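Local coordinates for protein epoxyqueuosine reductase (PDB 5D6S) that is an epoxyqueuosine reductase of the QueG family that binds cobalamin and two iron/sulfur clusters, at residues K36-I41 / K137-G142; G42-G47 / A98-H103; E151-V156 / E194-L199. All coordinates share one frame; numbering follows the deposited sequence.

Contact 1: K36-I41 / K137-G142; sequences KMAKEI and KRLAKG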
loop_
_atom_site.group_PDB
_atom_site.type_symbol
_atom_site.label_atom_id
_atom_site.label_comp_id
_atom_site.label_asym_id
_atom_site.label_seq_id
_atom_site.Cartn_x
_atom_site.Cartn_y
_atom_site.Cartn_z
ATOM N N LYS A 36 7.419 -20.874 20.104
ATOM C CA LYS A 36 8.643 -21.590 19.746
ATOM C C LYS A 36 8.722 -21.832 18.224
ATOM O O LYS A 36 9.752 -21.536 17.597
ATOM C CB LYS A 36 8.764 -22.893 20.586
ATOM C CG LYS A 36 9.472 -24.086 19.946
ATOM C CD LYS A 36 10.966 -23.858 19.761
ATOM C CE LYS A 36 11.579 -24.846 18.766
ATOM N NZ LYS A 36 12.651 -24.203 17.944
ATOM N N MET A 37 7.641 -22.344 17.629
ATOM C CA MET A 37 7.620 -22.613 16.172
ATOM C C MET A 37 7.337 -21.356 15.320
ATOM O O MET A 37 7.656 -21.328 14.126
ATOM C CB MET A 37 6.684 -23.779 15.791
ATOM C CG MET A 37 5.226 -23.652 16.200
ATOM S SD MET A 37 4.371 -25.234 16.010
ATOM C CE MET A 37 2.880 -24.951 16.962
ATOM N N ALA A 38 6.763 -20.326 15.937
ATOM C CA ALA A 38 6.576 -19.059 15.268
ATOM C C ALA A 38 7.940 -18.549 14.839
ATOM O O ALA A 38 8.217 -18.441 13.637
ATOM C CB ALA A 38 5.866 -18.049 16.172
ATOM N N LYS A 39 8.800 -18.251 15.805
ATOM C CA LYS A 39 10.114 -17.684 15.470
ATOM C C LYS A 39 10.918 -18.664 14.600
ATOM O O LYS A 39 11.736 -18.251 13.781
ATOM C CB LYS A 39 10.891 -17.226 16.729
ATOM C CG LYS A 39 11.551 -18.329 17.541
ATOM C CD LYS A 39 13.027 -18.518 17.193
ATOM C CE LYS A 39 13.500 -19.930 17.530
ATOM N NZ LYS A 39 14.897 -20.170 17.083
ATOM N N GLU A 40 10.648 -19.953 14.766
ATOM C CA GLU A 40 11.237 -20.982 13.918
ATOM C C GLU A 40 10.961 -20.711 12.432
ATOM O O GLU A 40 11.864 -20.838 11.613
ATOM C CB GLU A 40 10.717 -22.372 14.343
ATOM C CG GLU A 40 10.792 -23.501 13.312
ATOM C CD GLU A 40 12.172 -24.121 13.207
ATOM O OE1 GLU A 40 13.161 -23.354 13.147
ATOM O OE2 GLU A 40 12.254 -25.371 13.165
ATOM N N ILE A 41 9.719 -20.359 12.090
ATOM C CA ILE A 41 9.319 -20.189 10.680
ATOM C C ILE A 41 9.256 -18.720 10.226
ATOM O O ILE A 41 8.582 -18.386 9.261
ATOM C CB ILE A 41 7.987 -20.904 10.355
ATOM C CG1 ILE A 41 6.806 -20.244 11.075
ATOM C CG2 ILE A 41 8.109 -22.392 10.658
ATOM C CD1 ILE A 41 5.505 -21.023 10.975
ATOM N N LYS A 137 0.075 -21.243 7.081
ATOM C CA LYS A 137 -0.210 -22.624 6.699
ATOM C C LYS A 137 0.676 -23.533 7.520
ATOM O O LYS A 137 0.207 -24.515 8.089
ATOM C CB LYS A 137 0.117 -22.837 5.228
ATOM C CG LYS A 137 -1.016 -23.366 4.376
ATOM C CD LYS A 137 -0.841 -22.867 2.949
ATOM C CE LYS A 137 -1.739 -23.624 1.991
ATOM N NZ LYS A 137 -1.814 -23.019 0.635
ATOM N N ARG A 138 1.963 -23.187 7.567
ATOM C CA ARG A 138 2.982 -23.890 8.365
ATOM C C ARG A 138 2.664 -23.938 9.873
ATOM O O ARG A 138 2.745 -24.995 10.509
ATOM C CB ARG A 138 4.364 -23.249 8.134
ATOM C CG ARG A 138 5.210 -23.985 7.103
ATOM C CD ARG A 138 5.729 -23.085 5.998
ATOM N NE ARG A 138 6.650 -22.046 6.468
ATOM C CZ ARG A 138 7.917 -22.246 6.822
ATOM N NH1 ARG A 138 8.454 -23.461 6.793
ATOM N NH2 ARG A 138 8.665 -21.221 7.208
ATOM N N LEU A 139 2.299 -22.789 10.423
ATOM C CA LEU A 139 1.842 -22.685 11.808
ATOM C C LEU A 139 0.631 -23.591 12.094
ATOM O O LEU A 139 0.581 -24.269 13.100
ATOM C CB LEU A 139 1.474 -21.231 12.122
ATOM C CG LEU A 139 1.493 -20.859 13.589
ATOM C CD1 LEU A 139 2.932 -20.631 14.024
ATOM C CD2 LEU A 139 0.646 -19.618 13.854
ATOM N N ALA A 140 -0.361 -23.568 11.211
ATOM C CA ALA A 140 -1.515 -24.451 11.345
ATOM C C ALA A 140 -1.112 -25.928 11.240
ATOM O O ALA A 140 -1.611 -26.736 12.004
ATOM C CB ALA A 140 -2.583 -24.117 10.313
ATOM N N LYS A 141 -0.218 -26.286 10.311
ATOM C CA LYS A 141 0.215 -27.701 10.147
ATOM C C LYS A 141 1.001 -28.163 11.377
ATOM O O LYS A 141 0.901 -29.318 11.782
ATOM C CB LYS A 141 1.056 -27.929 8.877
ATOM N N GLY A 142 1.776 -27.251 11.961
ATOM C CA GLY A 142 2.538 -27.527 13.178
ATOM C C GLY A 142 1.713 -27.552 14.451
ATOM O O GLY A 142 2.182 -28.049 15.477
#
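Ala38 and Leu139 mark the middle of a crossing between helices 36-40 and 137-142, which run roughly antiparallel, at 146°, with their axes 10.2 Å apart at the closest approach. No hydrogen bond joins the two segments, and the contact is made by apolar side chains and by one guanidinium group. Leu139 enters the groove between the helices with its CD1 branch. This methyl lies 4.2 Å from CA of Ala38, so it rests on the backbone of the facing helix. Beside it, CG of Met37 comes within 4.4 Å of the same CD1. On the other flank Ile41, the first residue to leave the helical conformation, sends CD1 to within 4.0 Å of Leu139 CD1. Its CG1 stands between its own backbone N and carbonyl carbon (chi1 67°), and from there the extended branch also reaches CB of Arg138. The second branch, CG2, sits 3.6 Å above the guanidinium plane of Arg138, displaced toward the rim of the group. The two side chains slide past one another in opposite directions; the arginine is bent at chi2 and chi3, and one face of its guanidinium is turned to the isoleucine. Arg138 NE also makes a long, weak ion pair with Asp134. At the far end Met37 runs out straight beyond CG, and its CE approaches O of Gly142 to 3.5 Å. With no side chain at Gly142, the thioether can lie directly against the backbone there. Apolar contacts make up the middle, and the exposed Arg138 lies at the Ile41 end. This is the side-by-side packing of two neighbouring helices on one face of the four-stranded antiparallel sheet.

Contact 2: G42-G47 / A98-H103; sequences GISKIG and AVAYPH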
loop_
_atom_site.group_PDB
_atom_site.type_symbol
_atom_site.label_atom_id
_atom_site.label_comp_id
_atom_site.label_asym_id
_atom_site.label_seq_id
_atom_site.Cartn_x
_atom_site.Cartn_y
_atom_site.Cartn_z
ATOM N N GLY A 42 10.006 -17.856 10.897
ATOM C CA GLY A 42 10.279 -16.512 10.381
ATOM C C GLY A 42 9.277 -15.452 10.773
ATOM O O GLY A 42 9.290 -14.357 10.206
ATOM N N ILE A 43 8.418 -15.755 11.738
ATOM C CA ILE A 43 7.463 -14.764 12.206
ATOM C C ILE A 43 8.136 -13.879 13.231
ATOM O O ILE A 43 8.616 -14.367 14.244
ATOM C CB ILE A 43 6.218 -15.417 12.818
ATOM C CG1 ILE A 43 5.490 -16.226 11.753
ATOM C CG2 ILE A 43 5.278 -14.365 13.405
ATOM C CD1 ILE A 43 4.371 -17.077 12.306
ATOM N N SER A 44 8.140 -12.575 12.982
ATOM C CA SER A 44 8.886 -11.628 13.802
ATOM C C SER A 44 8.221 -11.289 15.138
ATOM O O SER A 44 8.853 -10.708 16.032
ATOM C CB SER A 44 9.135 -10.329 13.017
ATOM O OG SER A 44 9.973 -10.574 11.906
ATOM N N LYS A 45 6.943 -11.591 15.255
ATOM C CA LYS A 45 6.195 -11.312 16.488
ATOM C C LYS A 45 4.895 -12.065 16.429
ATOM O O LYS A 45 4.378 -12.319 15.346
ATOM C CB LYS A 45 5.891 -9.826 16.658
ATOM C CG LYS A 45 6.531 -9.175 17.855
ATOM C CD LYS A 45 6.312 -7.666 17.818
ATOM C CE LYS A 45 6.633 -7.006 19.144
ATOM N NZ LYS A 45 5.456 -7.047 20.038
ATOM N N ILE A 46 4.365 -12.402 17.597
ATOM C CA ILE A 46 3.121 -13.152 17.685
ATOM C C ILE A 46 2.384 -12.749 18.934
ATOM O O ILE A 46 2.973 -12.307 19.919
ATOM C CB ILE A 46 3.374 -14.660 17.626
ATOM C CG1 ILE A 46 2.064 -15.429 17.541
ATOM C CG2 ILE A 46 4.227 -15.117 18.807
ATOM C CD1 ILE A 46 2.243 -16.806 16.937
ATOM N N GLY A 47 1.076 -12.861 18.866
ATOM C CA GLY A 47 0.202 -12.327 19.894
ATOM C C GLY A 47 -1.031 -13.207 19.957
ATOM O O GLY A 47 -1.269 -13.999 19.050
ATOM N N ALA A 98 2.979 -11.030 12.880
ATOM C CA ALA A 98 3.633 -9.873 12.307
ATOM C C ALA A 98 4.963 -10.311 11.715
ATOM O O ALA A 98 5.718 -11.031 12.365
ATOM C CB ALA A 98 3.856 -8.808 13.358
ATOM N N VAL A 99 5.219 -9.924 10.467
ATOM C CA VAL A 99 6.493 -10.214 9.819
ATOM C C VAL A 99 7.075 -8.871 9.463
ATOM O O VAL A 99 6.418 -8.064 8.800
ATOM C CB VAL A 99 6.332 -11.071 8.555
ATOM C CG1 VAL A 99 7.675 -11.293 7.873
ATOM C CG2 VAL A 99 5.713 -12.414 8.901
ATOM N N ALA A 100 8.304 -8.625 9.898
ATOM C CA ALA A 100 8.928 -7.341 9.643
ATOM C C ALA A 100 9.522 -7.301 8.239
ATOM O O ALA A 100 9.887 -8.337 7.693
ATOM C CB ALA A 100 9.995 -7.063 10.684
ATOM N N TYR A 101 9.615 -6.096 7.671
ATOM C CA TYR A 101 10.234 -5.887 6.349
ATOM C C TYR A 101 11.120 -4.639 6.329
ATOM O O TYR A 101 10.852 -3.656 7.041
ATOM C CB TYR A 101 9.171 -5.797 5.241
ATOM C CG TYR A 101 8.193 -4.637 5.362
ATOM C CD1 TYR A 101 7.023 -4.771 6.071
ATOM C CD2 TYR A 101 8.420 -3.435 4.723
ATOM C CE1 TYR A 101 6.099 -3.733 6.154
ATOM C CE2 TYR A 101 7.508 -2.383 4.811
ATOM C CZ TYR A 101 6.342 -2.533 5.526
ATOM O OH TYR A 101 5.416 -1.507 5.647
ATOM N N PRO A 102 12.208 -4.690 5.540
ATOM C CA PRO A 102 13.119 -3.557 5.474
ATOM C C PRO A 102 12.458 -2.357 4.832
ATOM O O PRO A 102 11.703 -2.517 3.883
ATOM C CB PRO A 102 14.254 -4.053 4.588
ATOM C CG PRO A 102 13.707 -5.234 3.838
ATOM C CD PRO A 102 12.581 -5.792 4.636
ATOM N N HIS A 103 12.796 -1.170 5.311
ATOM C CA HIS A 103 12.310 0.071 4.740
ATOM C C HIS A 103 13.409 0.897 4.036
ATOM O O HIS A 103 13.114 1.822 3.288
ATOM C CB HIS A 103 11.601 0.876 5.818
ATOM C CG HIS A 103 12.507 1.716 6.662
ATOM N ND1 HIS A 103 13.341 1.189 7.629
ATOM C CD2 HIS A 103 12.680 3.060 6.703
ATOM C CE1 HIS A 103 13.994 2.176 8.220
ATOM N NE2 HIS A 103 13.611 3.319 7.677
#
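Lys45 and Ala98 form the antiparallel hydrogen-bonded pair with which outermost strand 45-50 joins strand 93-100, just after helix 30-40 has ended. That helix is closed by a Schellman motif with Gly42 as its C-prime residue, at a positive phi, and the chain then turns straight into the sheet. The regular bond of the pair runs from Ala98 N to Lys45 O at 3.1 Å. In the other direction the carbonyl of Ala98 is shared between two weak bonds. Ser44 N is 2.9 Å from Ala98 O, and Lys45 N reaches the same oxygen at 3.2 Å; two successive N-H groups pointing at one carbonyl make a pattern like that of a classic beta bulge, although Ser44 still lies in the loop before the strand. Ser44 then extends the pairing with its side chain. Its OG lies beside its own backbone N (chi1 -65°) and faces along the neighbouring strand, where Ala100 N donates to it over 3.3 Å in a weak but nearly straight bond, 167° at the hydrogen. The methyl of Ala100 packs alongside the hydroxyl, 3.7 Å from CB to OG. On the face carrying Lys45 and Ala98, their CB atoms meet at 4.0 Å; the lysine chain then leads away, and NZ is hydrogen-bonded to Ile172 O. From the other side CG2 of Ile43 touches Ala98 O at 3.5 Å, while Val99 packs against Leu132 and Lys135 of helix 128-144. The chemistry implies a strand end held mainly through the backbone, in which two weak bonds share one carbonyl and a serine hydroxyl serves as acceptor for a strand N-H that the turning main chain no longer meets.

Contact 3: E151-V156 / E194-L199; sequences EYKGMV and ELITNL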
loop_
_atom_site.group_PDB
_atom_site.type_symbol
_atom_site.label_atom_id
_atom_site.label_comp_id
_atom_site.label_asym_id
_atom_site.label_seq_id
_atom_site.Cartn_x
_atom_site.Cartn_y
_atom_site.Cartn_z
ATOM N N GLU A 151 -9.370 -26.378 14.656
ATOM C CA GLU A 151 -10.082 -25.701 13.571
ATOM C C GLU A 151 -9.563 -24.285 13.400
ATOM O O GLU A 151 -9.383 -23.571 14.385
ATOM C CB GLU A 151 -11.581 -25.675 13.835
ATOM C CG GLU A 151 -12.271 -27.017 13.609
ATOM C CD GLU A 151 -13.791 -26.908 13.538
ATOM O OE1 GLU A 151 -14.349 -25.783 13.702
ATOM O OE2 GLU A 151 -14.428 -27.958 13.286
ATOM N N TYR A 152 -9.336 -23.878 12.148
ATOM C CA TYR A 152 -8.770 -22.554 11.872
ATOM C C TYR A 152 -9.298 -21.866 10.626
ATOM O O TYR A 152 -10.004 -22.448 9.813
ATOM C CB TYR A 152 -7.246 -22.629 11.795
ATOM C CG TYR A 152 -6.704 -23.502 10.691
ATOM C CD1 TYR A 152 -6.658 -24.871 10.833
ATOM C CD2 TYR A 152 -6.189 -22.949 9.516
ATOM C CE1 TYR A 152 -6.131 -25.672 9.835
ATOM C CE2 TYR A 152 -5.650 -23.750 8.522
ATOM C CZ TYR A 152 -5.631 -25.113 8.699
ATOM O OH TYR A 152 -5.153 -25.933 7.714
ATOM N N LYS A 153 -8.921 -20.600 10.498
ATOM C CA LYS A 153 -9.342 -19.740 9.410
ATOM C C LYS A 153 -8.317 -18.612 9.307
ATOM O O LYS A 153 -8.251 -17.747 10.170
ATOM C CB LYS A 153 -10.752 -19.226 9.707
ATOM C CG LYS A 153 -11.253 -18.112 8.822
ATOM C CD LYS A 153 -11.206 -18.483 7.358
ATOM C CE LYS A 153 -12.038 -17.497 6.561
ATOM N NZ LYS A 153 -11.579 -17.474 5.153
ATOM N N GLY A 154 -7.506 -18.649 8.256
ATOM C CA GLY A 154 -6.420 -17.683 8.071
ATOM C C GLY A 154 -6.831 -16.443 7.295
ATOM O O GLY A 154 -7.581 -16.525 6.339
ATOM N N MET A 155 -6.297 -15.295 7.694
ATOM C CA MET A 155 -6.536 -14.031 7.002
ATOM C C MET A 155 -5.248 -13.223 6.842
ATOM O O MET A 155 -4.427 -13.183 7.745
ATOM C CB MET A 155 -7.559 -13.194 7.774
ATOM C CG MET A 155 -8.941 -13.786 7.749
ATOM S SD MET A 155 -10.050 -12.747 8.691
ATOM C CE MET A 155 -11.627 -13.486 8.260
ATOM N N VAL A 156 -5.087 -12.564 5.705
ATOM C CA VAL A 156 -4.031 -11.559 5.569
ATOM C C VAL A 156 -4.440 -10.509 4.525
ATOM O O VAL A 156 -4.504 -10.803 3.343
ATOM C CB VAL A 156 -2.653 -12.219 5.306
ATOM C CG1 VAL A 156 -2.790 -13.374 4.344
ATOM C CG2 VAL A 156 -1.631 -11.213 4.823
ATOM N N GLU A 194 -3.641 -12.942 10.643
ATOM C CA GLU A 194 -4.429 -13.536 11.727
ATOM C C GLU A 194 -4.745 -14.984 11.433
ATOM O O GLU A 194 -5.036 -15.348 10.300
ATOM C CB GLU A 194 -5.790 -12.875 11.889
ATOM C CG GLU A 194 -5.757 -11.399 12.155
ATOM C CD GLU A 194 -5.911 -10.601 10.900
ATOM O OE1 GLU A 194 -4.970 -9.839 10.600
ATOM O OE2 GLU A 194 -6.954 -10.759 10.216
ATOM N N LEU A 195 -4.718 -15.794 12.484
ATOM C CA LEU A 195 -5.238 -17.148 12.434
ATOM C C LEU A 195 -6.346 -17.241 13.474
ATOM O O LEU A 195 -6.081 -17.318 14.681
ATOM C CB LEU A 195 -4.124 -18.151 12.724
ATOM C CG LEU A 195 -4.467 -19.613 12.499
ATOM C CD1 LEU A 195 -4.830 -19.888 11.052
ATOM C CD2 LEU A 195 -3.278 -20.470 12.908
ATOM N N ILE A 196 -7.589 -17.173 13.007
ATOM C CA ILE A 196 -8.741 -17.394 13.876
ATOM C C ILE A 196 -8.783 -18.885 14.174
ATOM O O ILE A 196 -8.524 -19.704 13.294
ATOM C CB ILE A 196 -10.069 -16.986 13.222
ATOM C CG1 ILE A 196 -10.049 -15.520 12.802
ATOM C CG2 ILE A 196 -11.224 -17.183 14.195
ATOM C CD1 ILE A 196 -11.208 -15.140 11.897
ATOM N N THR A 197 -9.108 -19.231 15.417
ATOM C CA THR A 197 -8.981 -20.611 15.885
ATOM C C THR A 197 -9.958 -20.981 17.020
ATOM O O THR A 197 -10.503 -20.114 17.710
ATOM C CB THR A 197 -7.508 -20.913 16.278
ATOM O OG1 THR A 197 -7.430 -22.153 16.977
ATOM C CG2 THR A 197 -6.949 -19.853 17.172
ATOM N N ASN A 198 -10.148 -22.289 17.212
ATOM C CA ASN A 198 -11.008 -22.831 18.288
ATOM C C ASN A 198 -10.253 -23.246 19.566
ATOM O O ASN A 198 -10.796 -23.965 20.399
ATOM C CB ASN A 198 -11.804 -24.027 17.775
ATOM C CG ASN A 198 -10.945 -25.263 17.565
ATOM O OD1 ASN A 198 -9.716 -25.225 17.681
ATOM N ND2 ASN A 198 -11.591 -26.361 17.217
ATOM N N LEU A 199 -9.018 -22.778 19.719
ATOM C CA LEU A 199 -8.208 -23.067 20.901
ATOM C C LEU A 199 -8.544 -22.146 22.073
ATOM O O LEU A 199 -8.872 -20.980 21.891
ATOM C CB LEU A 199 -6.717 -22.948 20.569
ATOM C CG LEU A 199 -6.007 -24.151 19.930
ATOM C CD1 LEU A 199 -6.907 -24.929 18.985
ATOM C CD2 LEU A 199 -4.732 -23.709 19.219
#
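With chi1 at 72°, CG of Asn198 stands between its backbone N and carbonyl carbon, which swings the amide back toward Glu151. OD1 accepts a weak bond of 3.3 Å from Glu151 N, while ND2 lies against Glu151 CB and is hydrogen-bonded to Asn149 O. The two side chains cross at about a right angle, although carboxylate and amide planes are nearly parallel; OE1 of Glu151 is hydrogen-bonded to Ser90 OG. Asn198 N bonds to Glu151 O at 3.2 Å. Likewise Tyr152 holds CG between N and carbonyl carbon (chi1 62°), and the CD1 methyl of Leu195 meets its ring obliquely, 3.7 Å from CD2. Tyr152 and Leu195 belong to the antiparallel pairing of outer strand 152-155 with strand 190-197 in the four-stranded sheet, and Glu151 and Asn198 continue it beyond the strand ends. Lys153 and Ile196 form one hydrogen-bonded pair: Lys153 N to Ile196 O and Ile196 N to Lys153 O are both 3.0 Å. Met155 and Glu194 form the next: Met155 N meets Glu194 O at 2.9 Å, and Glu194 N bonds back to Met155 O. On the face of Lys153, Met155, Glu194 and Ile196, the extended Met155 chain lays CE 4.0 Å from Ile196 CD1, and bent Glu194 brings OE2 to 3.5 Å from Met155 CB and close to Asp163 OD1, a like charge. Thr197 OG1 accepts from Leu199 N in an ST turn.

In the fold
The three contacts belong to one helix-and-sheet unit. Contact 1 pairs the helices, and contacts 2 and 3 join the outermost strands of the sheet to its two central ones, 93-100 and 190-197. Leu139 of contact 1 reaches both: its CD1 is 4.2 Å from Ile43 CD1 of contact 2 and its CD2 is 4.1 Å from Leu195 CD2 of contact 3. Centres of contacts 2 and 3 lie about 18 Å apart, each about 13 Å from that of contact 1. Cobalamin lies about 7 Å from the Ala98 side chain of contact 2 and about 6 Å from the Glu194 side chain of contact 3.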